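Local structure of enoyl-CoA hydratase/isomerase family protein (Mycobacterium tuberculosis, 4FN7) at residues A[85-90]-A[216-221]. The protein probably acts as an enoyl-CoA hydratase or isomerase of the crotonase superfamily, working on unsaturated acyl-CoA thioesters in lipid metabolism. Residues are numbered along the deposited sequence; the frame is centred on the assembly and turned at random.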
ATOM      1  N   LEU A  85      -7.902  -6.779  22.335  1.00  9.08           N
ATOM      2  CA  LEU A  85      -8.329  -5.386  22.379  1.00  9.21           C
ATOM      3  C   LEU A  85      -8.232  -4.748  20.988  1.00  9.45           C
ATOM      4  O   LEU A  85      -9.136  -4.035  20.552  1.00  9.87           O
ATOM      5  CB  LEU A  85      -7.477  -4.614  23.387  1.00 12.58           C
ATOM      6  CG  LEU A  85      -7.852  -3.160  23.629  1.00 18.61           C
ATOM      7  CD1 LEU A  85      -9.284  -3.061  24.134  1.00 17.81           C
ATOM      8  CD2 LEU A  85      -6.889  -2.556  24.631  1.00 20.47           C
ATOM      9  N   ALA A  86      -7.137  -5.010  20.282  1.00  9.19           N
ATOM     10  CA  ALA A  86      -6.998  -4.515  18.919  1.00  9.40           C
ATOM     11  C   ALA A  86      -8.121  -5.045  18.026  1.00  9.42           C
ATOM     12  O   ALA A  86      -8.722  -4.297  17.264  1.00  9.51           O
ATOM     13  CB  ALA A  86      -5.630  -4.892  18.347  1.00 10.46           C
ATOM     14  N   TYR A  87      -8.403  -6.339  18.131  1.00  8.93           N
ATOM     15  CA  TYR A  87      -9.487  -6.931  17.361  1.00  9.80           C
ATOM     16  C   TYR A  87     -10.817  -6.238  17.692  1.00  8.53           C
ATOM     17  O   TYR A  87     -11.599  -5.898  16.799  1.00  9.89           O
ATOM     18  CB  TYR A  87      -9.578  -8.434  17.641  1.00 10.42           C
ATOM     19  CG  TYR A  87     -10.560  -9.162  16.758  1.00  9.88           C
ATOM     20  CD1 TYR A  87     -10.127  -9.913  15.673  1.00 12.39           C
ATOM     21  CD2 TYR A  87     -11.931  -9.097  17.008  1.00 11.81           C
ATOM     22  CE1 TYR A  87     -11.031 -10.585  14.858  1.00 14.03           C
ATOM     23  CE2 TYR A  87     -12.837  -9.762  16.201  1.00 13.80           C
ATOM     24  CZ  TYR A  87     -12.386 -10.502  15.128  1.00 14.46           C
ATOM     25  OH  TYR A  87     -13.299 -11.153  14.331  1.00 17.55           O
ATOM     26  N   ARG A  88     -11.063  -6.029  18.981  1.00  9.14           N
ATOM     27  CA  ARG A  88     -12.295  -5.389  19.440  1.00  8.99           C
ATOM     28  C   ARG A  88     -12.458  -3.999  18.837  1.00  8.68           C
ATOM     29  O   ARG A  88     -13.543  -3.627  18.386  1.00 10.06           O
ATOM     30  CB  ARG A  88     -12.316  -5.300  20.966  1.00  9.66           C
ATOM     31  CG  ARG A  88     -13.634  -4.798  21.517  1.00  9.55           C
ATOM     32  CD  ARG A  88     -13.628  -4.749  23.029  1.00 11.12           C
ATOM     33  NE  ARG A  88     -14.952  -4.352  23.509  1.00 10.85           N
ATOM     34  CZ  ARG A  88     -15.267  -4.137  24.780  1.00 10.78           C
ATOM     35  NH1 ARG A  88     -14.356  -4.262  25.734  1.00 11.73           N
ATOM     36  NH2 ARG A  88     -16.504  -3.783  25.088  1.00 12.61           N
ATOM     37  N   LEU A  89     -11.378  -3.230  18.807  1.00  8.98           N
ATOM     38  CA  LEU A  89     -11.452  -1.875  18.286  1.00  8.79           C
ATOM     39  C   LEU A  89     -11.532  -1.818  16.763  1.00  7.98           C
ATOM     40  O   LEU A  89     -12.259  -0.995  16.217  1.00  9.13           O
ATOM     41  CB  LEU A  89     -10.290  -1.031  18.811  1.00  9.79           C
ATOM     42  CG  LEU A  89     -10.446  -0.687  20.298  1.00 10.61           C
ATOM     43  CD1 LEU A  89      -9.144  -0.147  20.864  1.00 12.54           C
ATOM     44  CD2 LEU A  89     -11.589   0.308  20.518  1.00 12.08           C
ATOM     45  N   LEU A  90     -10.784  -2.677  16.073  1.00  8.39           N
ATOM     46  CA  LEU A  90     -10.830  -2.716  14.614  1.00  8.71           C
ATOM     47  C   LEU A  90     -12.201  -3.147  14.107  1.00  9.21           C
ATOM     48  O   LEU A  90     -12.589  -2.801  12.996  1.00  9.99           O
ATOM     49  CB  LEU A  90      -9.762  -3.663  14.066  1.00  9.18           C
ATOM     50  CG  LEU A  90      -8.346  -3.083  13.951  1.00 10.21           C
ATOM     51  CD1 LEU A  90      -7.328  -4.187  13.680  1.00 13.07           C
ATOM     52  CD2 LEU A  90      -8.257  -1.997  12.889  1.00 10.90           C
ATOM     53  N   THR A 216      -9.419 -11.866  10.309  1.00 11.17           N
ATOM     54  CA  THR A 216      -9.228 -13.306  10.323  1.00 13.65           C
ATOM     55  C   THR A 216      -7.794 -13.656  10.716  1.00 13.29           C
ATOM     56  O   THR A 216      -7.557 -14.561  11.516  1.00 13.73           O
ATOM     57  CB  THR A 216      -9.559 -13.890   8.948  1.00 15.37           C
ATOM     58  OG1 THR A 216     -10.945 -13.660   8.668  1.00 16.33           O
ATOM     59  CG2 THR A 216      -9.272 -15.387   8.899  1.00 17.19           C
ATOM     60  N   ALA A 217      -6.836 -12.922  10.162  1.00 12.16           N
ATOM     61  CA  ALA A 217      -5.430 -13.187  10.449  1.00 13.17           C
ATOM     62  C   ALA A 217      -5.042 -12.777  11.874  1.00 13.17           C
ATOM     63  O   ALA A 217      -4.212 -13.426  12.512  1.00 13.84           O
ATOM     64  CB  ALA A 217      -4.538 -12.512   9.426  1.00 13.31           C
ATOM     65  N   ILE A 218      -5.638 -11.703  12.376  1.00 11.15           N
ATOM     66  CA  ILE A 218      -5.418 -11.304  13.759  1.00 11.08           C
ATOM     67  C   ILE A 218      -5.951 -12.375  14.709  1.00 11.63           C
ATOM     68  O   ILE A 218      -5.290 -12.736  15.675  1.00 12.82           O
ATOM     69  CB  ILE A 218      -6.046  -9.929  14.045  1.00 10.02           C
ATOM     70  CG1 ILE A 218      -5.259  -8.843  13.305  1.00 11.42           C
ATOM     71  CG2 ILE A 218      -6.062  -9.640  15.534  1.00 12.00           C
ATOM     72  CD1 ILE A 218      -5.963  -7.496  13.234  1.00 11.27           C
ATOM     73  N   ARG A 219      -7.135 -12.897  14.413  1.00 12.75           N
ATOM     74  CA  ARG A 219      -7.692 -13.995  15.191  1.00 14.66           C
ATOM     75  C   ARG A 219      -6.731 -15.184  15.208  1.00 15.08           C
ATOM     76  O   ARG A 219      -6.469 -15.767  16.259  1.00 16.00           O
ATOM     77  CB  ARG A 219      -9.047 -14.417  14.622  1.00 17.48           C
ATOM     78  CG  ARG A 219      -9.667 -15.626  15.294  1.00 20.61           C
ATOM     79  CD  ARG A 219      -9.864 -15.389  16.779  1.00 23.53           C
ATOM     80  NE  ARG A 219     -10.533 -14.117  17.021  1.00 23.75           N
ATOM     81  CZ  ARG A 219     -10.515 -13.469  18.180  1.00 23.28           C
ATOM     82  NH1 ARG A 219      -9.858 -13.974  19.217  1.00 24.26           N
ATOM     83  NH2 ARG A 219     -11.150 -12.309  18.298  1.00 22.08           N
ATOM     84  N   ALA A 220      -6.210 -15.546  14.038  1.00 14.59           N
ATOM     85  CA  ALA A 220      -5.253 -16.643  13.956  1.00 15.51           C
ATOM     86  C   ALA A 220      -4.012 -16.329  14.780  1.00 15.86           C
ATOM     87  O   ALA A 220      -3.438 -17.212  15.415  1.00 17.38           O
ATOM     88  CB  ALA A 220      -4.874 -16.916  12.508  1.00 16.09           C
ATOM     89  N   GLY A 221      -3.595 -15.068  14.759  1.00 16.00           N
ATOM     90  CA  GLY A 221      -2.422 -14.642  15.499  1.00 14.31           C
ATOM     91  C   GLY A 221      -2.623 -14.709  16.999  1.00 14.10           C
ATOM     92  O   GLY A 221      -1.704 -15.037  17.750  1.00 15.28           O
TER
HETATM   93  O   HOH W   1     -12.831 -13.951  15.211  0.91 35.37           O
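Tyr87 and Arg219 form a cation-pi contact between two nearly antiparallel helices of the crotonase fold, where the C-terminal end of helix 73-90 runs beside the long helix 200-223. The segment axes come within 10.3 Å at 163°, and Tyr87 lies level with Ile218. The evidence for cation-pi is direct: Arg219 CZ sits 4.4 Å from the centroid of the Tyr87 ring and 10° off its normal. Arg219 NH2 leads, 3.5 Å from Tyr87 CD2, and hangs over the ring centre. Because the two planes are turned 60° apart, the guanidinium presents an edge to the ring face instead of lying flat on it. Bends at chi2 and chi3 of Arg219 fold its chain over towards the tyrosine. One water joins the same pair, accepting from Arg219 NE at 2.9 Å and hydrogen-bonded to Tyr87 OH at 3.0 Å. On the apolar side, Ile218 CG2 approaches the edge of the ring, while Ile218 CD1 meets Leu90 CD1 at 3.6 Å, the two side chains crossing at about a right angle. Helix 139-148 packs against this part, with Ile144 on Ile218 and Leu147 on Leu90. Arg219 NH1 also forms a salt bridge to Glu84 OE1, about one turn ahead of Tyr87. This bridge and the water at NE probably limit the guanidinium's rotation and keep NH2 over the ring; Glu84 probably balances most of its charge, the tyrosine pi cloud adding stabilisation.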